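Side-chain contacts in ABC transporter substrate-binding protein-branched chain amino acid transport (Streptococcus pneumoniae, PDB 4GNR), which binds branched-chain amino acids, here isoleucine, in the cleft between its two lobes and probably delivers them to an ABC transporter in the membrane: residues Q32-E37 / S289-A294; V52-K57 / T68-Q73; N295-A300 / G304-N309. All blocks are in the same frame, centred on the assembly; numbering follows the deposited sequence. Where two conformers were deposited one is given.

Contact 1 of 3, residues Q32-E37 / S289-A294; sequences QLAVDE and SVHLVA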
loop_
_atom_site.group_PDB
_atom_site.type_symbol
_atom_site.label_atom_id
_atom_site.label_comp_id
_atom_site.label_asym_id
_atom_site.label_seq_id
_atom_site.Cartn_x
_atom_site.Cartn_y
_atom_site.Cartn_z
ATOM N N GLN A 32 -5.229 13.665 5.271
ATOM C CA GLN A 32 -5.493 15.071 5.607
ATOM C C GLN A 32 -6.739 15.589 4.872
ATOM O O GLN A 32 -7.493 16.399 5.423
ATOM C CB GLN A 32 -4.279 15.948 5.309
ATOM C CG GLN A 32 -4.455 17.373 5.840
ATOM C CD GLN A 32 -4.487 17.442 7.361
ATOM O OE1 GLN A 32 -3.557 16.980 8.026
ATOM N NE2 GLN A 32 -5.518 18.064 7.915
ATOM N N LEU A 33 -6.941 15.145 3.622
ATOM C CA LEU A 33 -8.141 15.544 2.874
ATOM C C LEU A 33 -9.392 15.087 3.643
ATOM O O LEU A 33 -10.350 15.849 3.798
ATOM C CB LEU A 33 -8.115 14.957 1.476
ATOM C CG LEU A 33 -9.318 15.264 0.586
ATOM C CD1 LEU A 33 -9.445 16.764 0.345
ATOM C CD2 LEU A 33 -9.233 14.466 -0.707
ATOM N N ALA A 34 -9.397 13.837 4.099
ATOM C CA ALA A 34 -10.532 13.325 4.865
ATOM C C ALA A 34 -10.744 14.166 6.134
ATOM O O ALA A 34 -11.880 14.529 6.455
ATOM C CB ALA A 34 -10.329 11.863 5.203
ATOM N N VAL A 35 -9.662 14.425 6.885
ATOM C CA VAL A 35 -9.792 15.230 8.105
ATOM C C VAL A 35 -10.402 16.601 7.791
ATOM O O VAL A 35 -11.297 17.080 8.474
ATOM C CB VAL A 35 -8.450 15.384 8.829
ATOM C CG1 VAL A 35 -8.565 16.429 9.911
ATOM C CG2 VAL A 35 -8.005 14.043 9.388
ATOM N N ASP A 36 -9.866 17.253 6.773
ATOM C CA ASP A 36 -10.353 18.594 6.408
ATOM C C ASP A 36 -11.840 18.584 6.114
ATOM O O ASP A 36 -12.583 19.486 6.530
ATOM C CB ASP A 36 -9.550 19.154 5.238
ATOM C CG ASP A 36 -8.103 19.494 5.607
ATOM O OD1 ASP A 36 -7.732 19.558 6.800
ATOM O OD2 ASP A 36 -7.371 19.775 4.650
ATOM N N GLU A 37 -12.278 17.601 5.352
ATOM C CA GLU A 37 -13.692 17.498 4.997
ATOM C C GLU A 37 -14.566 17.224 6.202
ATOM O O GLU A 37 -15.617 17.846 6.377
ATOM C CB GLU A 37 -13.896 16.432 3.934
ATOM C CG GLU A 37 -13.282 16.816 2.598
ATOM C CD GLU A 37 -13.412 15.721 1.551
ATOM O OE1 GLU A 37 -13.706 14.581 1.953
ATOM O OE2 GLU A 37 -13.147 15.987 0.352
ATOM N N SER A 289 -9.228 5.035 5.768
ATOM C CA SER A 289 -8.810 4.754 7.141
ATOM C C SER A 289 -9.231 5.881 8.088
ATOM O O SER A 289 -9.672 5.609 9.215
ATOM C CB SER A 289 -7.323 4.490 7.252
ATOM O OG SER A 289 -6.933 3.197 6.803
ATOM N N VAL A 290 -9.075 7.135 7.659
ATOM C CA VAL A 290 -9.521 8.248 8.510
ATOM C C VAL A 290 -11.029 8.168 8.756
ATOM O O VAL A 290 -11.484 8.358 9.876
ATOM C CB VAL A 290 -9.105 9.609 7.936
ATOM C CG1 VAL A 290 -9.828 10.744 8.656
ATOM C CG2 VAL A 290 -7.608 9.771 8.008
ATOM N N HIS A 291 -11.819 7.925 7.702
ATOM C CA HIS A 291 -13.267 7.805 7.897
ATOM C C HIS A 291 -13.619 6.648 8.825
ATOM O O HIS A 291 -14.559 6.763 9.625
ATOM C CB HIS A 291 -13.994 7.690 6.556
ATOM C CG HIS A 291 -14.225 9.002 5.922
ATOM N ND1 HIS A 291 -15.272 9.794 6.328
ATOM C CD2 HIS A 291 -13.564 9.691 4.974
ATOM C CE1 HIS A 291 -15.265 10.918 5.642
ATOM N NE2 HIS A 291 -14.245 10.884 4.806
ATOM N N LEU A 292 -12.924 5.528 8.711
ATOM C CA LEU A 292 -13.175 4.390 9.600
ATOM C C LEU A 292 -12.956 4.807 11.065
ATOM O O LEU A 292 -13.760 4.472 11.954
ATOM C CB LEU A 292 -12.247 3.219 9.241
ATOM C CG LEU A 292 -12.679 2.440 7.992
ATOM C CD1 LEU A 292 -11.539 1.647 7.407
ATOM C CD2 LEU A 292 -13.858 1.520 8.332
ATOM N N VAL A 293 -11.858 5.501 11.325
ATOM C CA VAL A 293 -11.535 5.978 12.685
ATOM C C VAL A 293 -12.560 7.015 13.151
ATOM O O VAL A 293 -13.032 6.947 14.293
ATOM C CB VAL A 293 -10.114 6.527 12.752
ATOM C CG1 VAL A 293 -9.853 7.262 14.064
ATOM C CG2 VAL A 293 -9.090 5.396 12.535
ATOM N N ALA A 294 -12.889 7.989 12.293
ATOM C CA ALA A 294 -13.831 9.040 12.665
ATOM C C ALA A 294 -15.197 8.445 13.001
ATOM O O ALA A 294 -15.832 8.848 13.976
ATOM C CB ALA A 294 -13.916 10.061 11.558
HETATM O O HOH W 1 -15.256 13.283 3.743
#
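Val-290 meets Ala-34 and Val-35 through its CG1 methyl: with chi1 at 168° CG1 stands anti to the backbone N, and that places the branch where it reaches both residues of segment 32-37. His-291, next along, has CG anti to its carbonyl carbon (chi1 -82°), which swings the imidazole toward the same helix although its CB sets off along it rather than at it. Ala-34 CB sits 3.7 Å from Val-290 CG1 and just as near Val-290 CB, so the small methyl presses on the branch point of the valine as well as on its tip. Val-35 adds CG2 at 3.8 Å from Val-290 CG1, the two valine side chains crossing at about a right angle. From a direction roughly at right angles to Val-290, the imidazole CD2 of His-291 comes within 3.9 Å of Ala-34 CB, the methyl lying obliquely to the ring. The axes of the two segments approach to 9.1 Å at an angle of 42°, with Ala-34 and Val-290 the nearest residues by CA. Ala-31 and Ile-38 of helix 21-40 carry the packing on Val-290 further along the same helix.

The polar link is indirect. A water in the plane of the imidazole joins His-291 NE2, at 2.8 Å, to Glu-37 OE1, at 2.7 Å, and donates to the carboxylate. Glu-37 OE1 is also hydrogen-bonded to Tyr-287 OH, whose ring meets the imidazole. The contact is therefore an apolar seam with a hydrated polar border, where Glu-37, bridged through water, would tend to favour a positively charged His-291 without a direct salt bridge.

Contact 2 of 3, residues V52-K57 / T68-Q73; sequences VDKDNK and TNLVTQ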
loop_
_atom_site.group_PDB
_atom_site.type_symbol
_atom_site.label_atom_id
_atom_site.label_comp_id
_atom_site.label_asym_id
_atom_site.label_seq_id
_atom_site.Cartn_x
_atom_site.Cartn_y
_atom_site.Cartn_z
ATOM N N VAL A 52 -1.914 15.379 14.749
ATOM C CA VAL A 52 -0.477 15.472 15.115
ATOM C C VAL A 52 0.189 14.593 14.027
ATOM O O VAL A 52 0.136 13.362 14.085
ATOM C CB VAL A 52 -0.145 15.015 16.510
ATOM C CG1 VAL A 52 1.338 15.215 16.761
ATOM C CG2 VAL A 52 -0.988 15.786 17.512
ATOM N N ASP A 53 0.773 15.256 13.033
ATOM C CA ASP A 53 1.312 14.598 11.828
ATOM C C ASP A 53 2.802 14.428 11.936
ATOM O O ASP A 53 3.527 15.402 11.835
ATOM C CB ASP A 53 0.919 15.450 10.609
ATOM C CG ASP A 53 1.369 14.887 9.277
ATOM O OD1 ASP A 53 2.020 13.823 9.272
ATOM O OD2 ASP A 53 1.065 15.542 8.255
ATOM N N LYS A 54 3.265 13.198 12.116
ATOM C CA LYS A 54 4.664 12.892 12.270
ATOM C C LYS A 54 5.223 12.079 11.107
ATOM O O LYS A 54 4.573 11.171 10.579
ATOM C CB LYS A 54 4.858 12.117 13.569
ATOM C CG LYS A 54 4.562 12.941 14.813
ATOM C CD LYS A 54 5.662 13.956 15.067
ATOM C CE LYS A 54 5.461 14.743 16.340
ATOM N NZ LYS A 54 6.610 15.641 16.589
ATOM N N ASP A 55 6.458 12.411 10.754
ATOM C CA ASP A 55 7.225 11.745 9.704
ATOM C C ASP A 55 8.151 10.691 10.362
ATOM O O ASP A 55 8.978 11.032 11.198
ATOM C CB ASP A 55 8.089 12.791 8.965
ATOM C CG ASP A 55 8.987 12.228 7.875
ATOM O OD1 ASP A 55 8.811 11.064 7.466
ATOM O OD2 ASP A 55 9.873 13.002 7.422
ATOM N N ASN A 56 7.994 9.434 9.970
ATOM C CA ASN A 56 8.853 8.363 10.465
ATOM C C ASN A 56 10.121 8.144 9.622
ATOM O O ASN A 56 10.904 7.231 9.919
ATOM C CB ASN A 56 8.087 7.064 10.668
ATOM C CG ASN A 56 7.510 6.529 9.379
ATOM O OD1 ASN A 56 8.184 6.520 8.343
ATOM N ND2 ASN A 56 6.259 6.052 9.431
ATOM N N LYS A 57 10.315 8.957 8.583
ATOM C CA LYS A 57 11.559 8.981 7.778
ATOM C C LYS A 57 11.815 7.661 7.059
ATOM O O LYS A 57 12.925 7.406 6.619
ATOM C CB LYS A 57 12.768 9.360 8.674
ATOM C CG LYS A 57 12.581 10.668 9.427
ATOM C CD LYS A 57 13.805 10.945 10.324
ATOM C CE LYS A 57 13.704 12.255 11.096
ATOM N NZ LYS A 57 14.937 12.519 11.883
ATOM N N THR A 68 5.459 5.983 20.221
ATOM C CA THR A 68 5.525 6.245 21.662
ATOM C C THR A 68 5.211 7.710 21.960
ATOM O O THR A 68 4.426 8.030 22.856
ATOM C CB THR A 68 6.877 5.795 22.248
ATOM O OG1 THR A 68 6.924 4.367 22.215
ATOM C CG2 THR A 68 7.039 6.295 23.713
ATOM N N ASN A 69 5.845 8.606 21.233
ATOM C CA ASN A 69 5.611 10.013 21.490
ATOM C C ASN A 69 4.149 10.396 21.205
ATOM O O ASN A 69 3.526 11.073 22.023
ATOM C CB ASN A 69 6.657 10.843 20.754
ATOM C CG ASN A 69 8.100 10.519 21.205
ATOM O OD1 ASN A 69 8.351 9.876 22.237
ATOM N ND2 ASN A 69 9.053 10.998 20.417
ATOM N N LEU A 70 3.576 9.907 20.092
ATOM C CA LEU A 70 2.183 10.210 19.775
ATOM C C LEU A 70 1.222 9.776 20.886
ATOM O O LEU A 70 0.289 10.506 21.236
ATOM C CB LEU A 70 1.736 9.535 18.469
ATOM C CG LEU A 70 2.211 10.178 17.170
ATOM C CD1 LEU A 70 1.874 9.295 15.974
ATOM C CD2 LEU A 70 1.596 11.575 16.999
ATOM N N VAL A 71 1.420 8.571 21.408
ATOM C CA VAL A 71 0.466 8.029 22.367
ATOM C C VAL A 71 0.686 8.442 23.804
ATOM O O VAL A 71 -0.251 8.415 24.590
ATOM C CB VAL A 71 0.328 6.475 22.230
ATOM C CG1 VAL A 71 -0.058 6.102 20.786
ATOM C CG2 VAL A 71 1.560 5.715 22.674
ATOM N N THR A 72 1.910 8.817 24.165
ATOM C CA THR A 72 2.210 9.191 25.551
ATOM C C THR A 72 2.475 10.678 25.782
ATOM O O THR A 72 2.306 11.141 26.880
ATOM C CB THR A 72 3.449 8.444 26.111
ATOM O OG1 THR A 72 4.635 8.891 25.450
ATOM C CG2 THR A 72 3.291 6.950 26.047
ATOM N N GLN A 73 2.987 11.396 24.798
ATOM C CA GLN A 73 3.307 12.834 24.947
ATOM C C GLN A 73 2.174 13.654 24.355
ATOM O O GLN A 73 1.574 14.496 24.996
ATOM C CB GLN A 73 4.646 13.164 24.274
ATOM C CG GLN A 73 5.832 12.440 24.870
ATOM C CD GLN A 73 6.226 12.984 26.226
ATOM O OE1 GLN A 73 5.839 14.085 26.631
ATOM N NE2 GLN A 73 7.083 12.238 26.911
#
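Leu-70 CD2 meets Val-52 CG1 and Lys-54 CG, and these apolar touches carry the contact. The methyl lies 3.7 Å from Val-52 CG1 and only slightly farther, 3.9 Å, from Val-52 CB, while the carbonyl O of Val-52 is about as close as the CG1 methyl. Lys-54 CG is 3.9 Å from the same Leu-70 CD2. One leucine branch thus rests over two residues of the strand, both turned to the helix, and the Leu-70 side chain runs opposite to those of Val-52 and Lys-54 as they pass. In Lys-54, chi1 (-67°) sets CG anti to the carbonyl carbon and against the leucine; only CG touches, and the bend at chi2 then leads the ammonium away. Val-66, one turn earlier in the helix, also touches Lys-54.

The polar bonds do not link the two segments. Asp-55 OD1 takes the backbone N-H of Lys-57 at 2.8 Å, an Asx turn at the strand's end, with the donor well above the carboxylate plane; Glu-16 N and Ser-17 OG bond the same carboxylate. In the helix, Thr-68 O is gripped twice, by Thr-72 N and by Thr-72 OG1 (2.7 Å), from opposite faces of its carbonyl plane.

Strand 48-55, outermost in the parallel five-stranded sheet and hydrogen-bonded to strand 7-14, leads into helix 60-72, which packs back on it and runs on toward strand 78-80: a beta-alpha-beta crossover in the Rossmann-like lobe of a periplasmic binding protein.

Contact 3 of 3, residues N295-A300 / G304-N309; sequences NAAKGA and GEIKDN
Glu-305 touches Ala-300 first, its CB lying 4.0 Å from Ala-300 CB. Its chain then runs extended beyond CG and carries OE1 to 3.6 Å from Ala-300 CA, where the carboxylate accepts the backbone N-H of Lys-301. Ile-306 follows and fills the middle with two branches: CG1 packs on Ala-300 CB at 3.7 Å and near Ala-297 CA, while CG2 meets Ala-296 CB at 4.0 Å. The backbone O of Ile-306 also lies close to that alanine methyl.

Asn-309, a turn further on, supplies the direct polar bond. With CG anti to the carbonyl carbon (chi1 -65°), the amide is directed back at the end of helix 281-297, and ND2 donates to Ala-296 O at 2.9 Å. The bond is fairly straight (156°), and the acceptor lies near the amide plane. One amide hydrogen thus meets Ala-296 O directly; the other reaches Lys-298 O only through a water, 3.2 Å from Asn-309 ND2, where the helix gives way to the type II turn Ala-297 to Ala-300, with Gly-299 at a positive phi.

Helix 303-310 thereby folds back against the C-terminal end of helix 281-297. Ile-306 reaches on to Ser-77 and Pro-101 in loops before strands 78-80 and 102-104, Lys-307 pairs with Asp-117 ahead of strand 119-121, and Asp-45 holds Gly-299 N.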
loop_
_atom_site.group_PDB
_atom_site.type_symbol
_atom_site.label_atom_id
_atom_site.label_comp_id
_atom_site.label_asym_id
_atom_site.label_seq_id
_atom_site.Cartn_x
_atom_site.Cartn_y
_atom_site.Cartn_z
ATOM N N ASN A 295 -15.656 7.486 12.207
ATOM C CA ASN A 295 -16.921 6.851 12.486
ATOM C C ASN A 295 -16.855 6.108 13.830
ATOM O O ASN A 295 -17.799 6.162 14.620
ATOM C CB ASN A 295 -17.311 5.896 11.355
ATOM C CG ASN A 295 -17.733 6.607 10.102
ATOM O OD1 ASN A 295 -17.951 7.819 10.073
ATOM N ND2 ASN A 295 -17.837 5.849 9.040
ATOM N N ALA A 296 -15.753 5.399 14.061
ATOM C CA ALA A 296 -15.552 4.644 15.303
ATOM C C ALA A 296 -15.471 5.549 16.531
ATOM O O ALA A 296 -15.774 5.126 17.637
ATOM C CB ALA A 296 -14.321 3.770 15.189
ATOM N N ALA A 297 -15.053 6.783 16.325
ATOM C CA ALA A 297 -14.935 7.768 17.406
ATOM C C ALA A 297 -16.289 8.340 17.849
ATOM O O ALA A 297 -16.384 8.928 18.920
ATOM C CB ALA A 297 -13.994 8.872 17.034
ATOM N N LYS A 298 -17.309 8.197 17.011
ATOM C CA LYS A 298 -18.636 8.706 17.373
ATOM C C LYS A 298 -19.142 7.943 18.615
ATOM O O LYS A 298 -19.269 6.720 18.614
ATOM C CB LYS A 298 -19.608 8.601 16.205
ATOM C CG LYS A 298 -20.964 9.191 16.508
ATOM C CD LYS A 298 -21.921 9.067 15.335
ATOM C CE LYS A 298 -23.291 9.648 15.664
ATOM N NZ LYS A 298 -24.232 9.533 14.520
ATOM N N GLY A 299 -19.418 8.700 19.675
ATOM C CA GLY A 299 -19.868 8.150 20.950
ATOM C C GLY A 299 -18.775 7.457 21.758
ATOM O O GLY A 299 -19.051 6.929 22.819
ATOM N N ALA A 300 -17.530 7.488 21.300
ATOM C CA ALA A 300 -16.444 6.806 22.010
ATOM C C ALA A 300 -15.953 7.638 23.173
ATOM O O ALA A 300 -15.585 8.802 23.020
ATOM C CB ALA A 300 -15.286 6.516 21.077
ATOM N N GLY A 304 -10.071 2.762 23.937
ATOM C CA GLY A 304 -10.491 1.357 23.917
ATOM C C GLY A 304 -11.825 1.209 23.182
ATOM O O GLY A 304 -12.080 0.219 22.500
ATOM N N GLU A 305 -12.688 2.214 23.372
ATOM C CA GLU A 305 -13.998 2.235 22.687
ATOM C C GLU A 305 -13.826 2.483 21.178
ATOM O O GLU A 305 -14.554 1.918 20.366
ATOM C CB GLU A 305 -15.000 3.207 23.304
ATOM C CG GLU A 305 -15.428 2.768 24.681
ATOM C CD GLU A 305 -16.645 3.493 25.212
ATOM O OE1 GLU A 305 -17.129 4.483 24.616
ATOM O OE2 GLU A 305 -17.154 3.041 26.250
ATOM N N ILE A 306 -12.885 3.345 20.794
ATOM C CA ILE A 306 -12.608 3.539 19.363
ATOM C C ILE A 306 -12.178 2.166 18.782
ATOM O O ILE A 306 -12.651 1.755 17.714
ATOM C CB ILE A 306 -11.511 4.597 19.108
ATOM C CG1 ILE A 306 -11.951 5.958 19.648
ATOM C CG2 ILE A 306 -11.221 4.664 17.619
ATOM C CD1 ILE A 306 -10.962 7.079 19.461
ATOM N N LYS A 307 -11.277 1.468 19.485
ATOM C CA LYS A 307 -10.826 0.141 19.076
ATOM C C LYS A 307 -12.008 -0.820 18.936
ATOM O O LYS A 307 -12.152 -1.507 17.914
ATOM C CB LYS A 307 -9.749 -0.343 20.056
ATOM C CG LYS A 307 -9.193 -1.748 19.773
ATOM C CD LYS A 307 -9.956 -2.882 20.367
ATOM C CE LYS A 307 -9.797 -2.882 21.909
ATOM N NZ LYS A 307 -10.444 -4.014 22.586
ATOM N N ASP A 308 -12.854 -0.875 19.955
ATOM C CA ASP A 308 -13.999 -1.789 19.899
ATOM C C ASP A 308 -14.929 -1.465 18.727
ATOM O O ASP A 308 -15.441 -2.344 18.041
ATOM C CB ASP A 308 -14.811 -1.754 21.200
ATOM C CG ASP A 308 -14.142 -2.484 22.363
ATOM O OD1 ASP A 308 -13.249 -3.316 22.144
ATOM O OD2 ASP A 308 -14.592 -2.295 23.510
ATOM N N ASN A 309 -15.171 -0.178 18.534
ATOM C CA ASN A 309 -16.060 0.273 17.453
ATOM C C ASN A 309 -15.460 -0.066 16.085
ATOM O O ASN A 309 -16.195 -0.438 15.154
ATOM C CB ASN A 309 -16.404 1.737 17.607
ATOM C CG ASN A 309 -17.235 2.028 18.860
ATOM O OD1 ASN A 309 -17.640 1.135 19.600
ATOM N ND2 ASN A 309 -17.473 3.305 19.100
HETATM O O HOH W 2 -20.042 4.739 20.288
#

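All three contacts belong to the lobe built on the parallel five-stranded sheet, at increasing distance from the centre of the chain: contact 1 is buried, contacts 2 and 3 only partly. Contacts 1 and 3 share helix 281-297, the first using its body and the second its C-terminal end, with centres about 14 Å apart. Contact 2 is nested in the chain between the segments of contact 1 and lies at the sheet's outermost strand. Chemistry follows place: helix on helix through small apolar groups with a water bridge at the border in contact 1, leucine on a strand in contact 2, and, in contact 3, an isoleucine on alanines plus an amide bonded directly to the helix end.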